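Local coordinates for acyl-coenzyme A oxidase (Caenorhabditis elegans, PDB 5K3H), which catalyses the FAD-dependent desaturation of acyl-CoAs to (2E)-enoyl-CoAs with release of hydrogen peroxide, the first step of peroxisomal beta-oxidation, at residues 636-639 and 640-644. Numbering follows the deposited sequence.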
# COMPACT_ATOMS: atom_id res chain seq x y z
N VAL B 636 -23.54 8.56 4.51
CA VAL B 636 -22.13 8.63 4.91
C VAL B 636 -21.86 9.84 5.79
O VAL B 636 -21.25 9.71 6.85
CB VAL B 636 -21.22 8.61 3.68
CG1 VAL B 636 -19.80 9.00 4.08
CG2 VAL B 636 -21.23 7.22 3.05
N TYR B 637 -22.28 11.03 5.35
CA TYR B 637 -21.84 12.26 6.02
C TYR B 637 -22.36 12.37 7.44
O TYR B 637 -21.62 12.74 8.35
CB TYR B 637 -22.26 13.50 5.21
CG TYR B 637 -21.57 13.59 3.87
CD1 TYR B 637 -20.22 13.30 3.76
CD2 TYR B 637 -22.26 13.95 2.74
CE1 TYR B 637 -19.57 13.37 2.54
CE2 TYR B 637 -21.63 14.03 1.52
CZ TYR B 637 -20.29 13.74 1.41
OH TYR B 637 -19.66 13.83 0.18
N GLU B 638 -23.63 12.05 7.64
CA GLU B 638 -24.21 12.14 8.97
C GLU B 638 -23.52 11.19 9.94
O GLU B 638 -23.21 11.57 11.08
CB GLU B 638 -25.71 11.85 8.87
CG GLU B 638 -26.40 11.60 10.19
CD GLU B 638 -27.09 12.85 10.73
OE1 GLU B 638 -26.65 13.98 10.38
OE2 GLU B 638 -28.08 12.69 11.48
N ASN B 639 -23.22 9.97 9.50
CA ASN B 639 -22.59 9.01 10.39
C ASN B 639 -21.08 9.19 10.46
O ASN B 639 -20.45 8.73 11.42
CB ASN B 639 -22.93 7.57 9.96
CG ASN B 639 -24.39 7.24 10.20
OD1 ASN B 639 -24.85 7.15 11.34
ND2 ASN B 639 -25.14 7.08 9.12
N LEU B 640 -20.47 9.82 9.46
CA LEU B 640 -19.07 10.19 9.58
C LEU B 640 -18.90 11.26 10.65
O LEU B 640 -17.94 11.22 11.43
CB LEU B 640 -18.54 10.68 8.23
CG LEU B 640 -17.06 11.05 8.13
CD1 LEU B 640 -16.22 9.85 8.39
CD2 LEU B 640 -16.78 11.64 6.77
N PHE B 641 -19.85 12.20 10.73
CA PHE B 641 -19.82 13.21 11.78
C PHE B 641 -19.97 12.58 13.16
O PHE B 641 -19.18 12.87 14.07
CB PHE B 641 -20.94 14.21 11.51
CG PHE B 641 -20.88 15.44 12.36
CD1 PHE B 641 -19.66 15.91 12.85
CD2 PHE B 641 -22.04 16.15 12.64
CE1 PHE B 641 -19.61 17.04 13.64
CE2 PHE B 641 -22.00 17.30 13.43
CZ PHE B 641 -20.78 17.74 13.93
N LYS B 642 -20.92 11.65 13.33
CA LYS B 642 -21.04 10.93 14.60
C LYS B 642 -19.76 10.17 14.92
O LYS B 642 -19.29 10.20 16.07
CB LYS B 642 -22.22 9.96 14.59
CG LYS B 642 -23.58 10.59 14.72
CD LYS B 642 -24.69 9.53 14.88
CE LYS B 642 -26.09 10.20 15.00
NZ LYS B 642 -27.01 9.93 13.85
N TRP B 643 -19.23 9.44 13.93
CA TRP B 643 -18.01 8.66 14.14
C TRP B 643 -16.85 9.53 14.63
O TRP B 643 -16.06 9.10 15.48
CB TRP B 643 -17.66 7.93 12.83
CG TRP B 643 -16.58 6.90 12.96
CD1 TRP B 643 -16.75 5.57 13.26
CD2 TRP B 643 -15.18 7.10 12.80
NE1 TRP B 643 -15.53 4.94 13.30
CE2 TRP B 643 -14.55 5.85 13.01
CE3 TRP B 643 -14.39 8.21 12.48
CZ2 TRP B 643 -13.17 5.69 12.92
CZ3 TRP B 643 -13.03 8.04 12.38
CH2 TRP B 643 -12.43 6.79 12.60
N ALA B 644 -16.70 10.72 14.05
CA ALA B 644 -15.69 11.68 14.51
C ALA B 644 -16.00 12.19 15.91
O ALA B 644 -15.14 12.17 16.80
CB ALA B 644 -15.59 12.85 13.53
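Val-636 and Leu-640 meet on the buried side of a single helix, one turn apart. The amide N of Leu-640 donates to the O of Val-636 at 2.7 Å, and the CB of Leu-640 lies 3.2 Å from that same oxygen. With its CG trans to the backbone N (chi1 -177°), Leu-640 turns its branched end against His-412 and Ala-417. The next turn is similarly close: Trp-643 N reaches Asn-639 O at 2.9 Å, and the CB of Trp-643 comes within 3.2 Å of this carbonyl oxygen. These i to i+4 bonds, with Phe-641 N to Tyr-637 O and Lys-642 N to Glu-638 O, belong to the short alpha-helix 636-645 near the C-terminus of the oxidase, laid along the dimer interface. Phe-641 sets its ring edge-to-face with Phe-252 of the second subunit, the indole of Trp-643 leads away from Asn-639 to meet the ring of Tyr-65 of its own chain and to pack on Ile-239 of the second subunit, and the hydroxyl of Tyr-637 hydrogen-bonds Arg-320, a residue that binds the FAD shared between the subunits, so the helix adjoins the cofactor site. The solvent side is looser. There Glu-638 and Lys-642, both exposed, form a long salt bridge, OE2 to NZ 3.8 Å. The lysine runs extended until its last torsion (chi4 113°) brings NZ round toward the carboxylate, where OE2 is the nearer of the two oxygens. This wide spacing suggests a modest electrostatic attraction across the turn. Asn-639, only partly exposed, turns ND2 of its amide back toward the preceding turn, where it hydrogen-bonds the O of His-635.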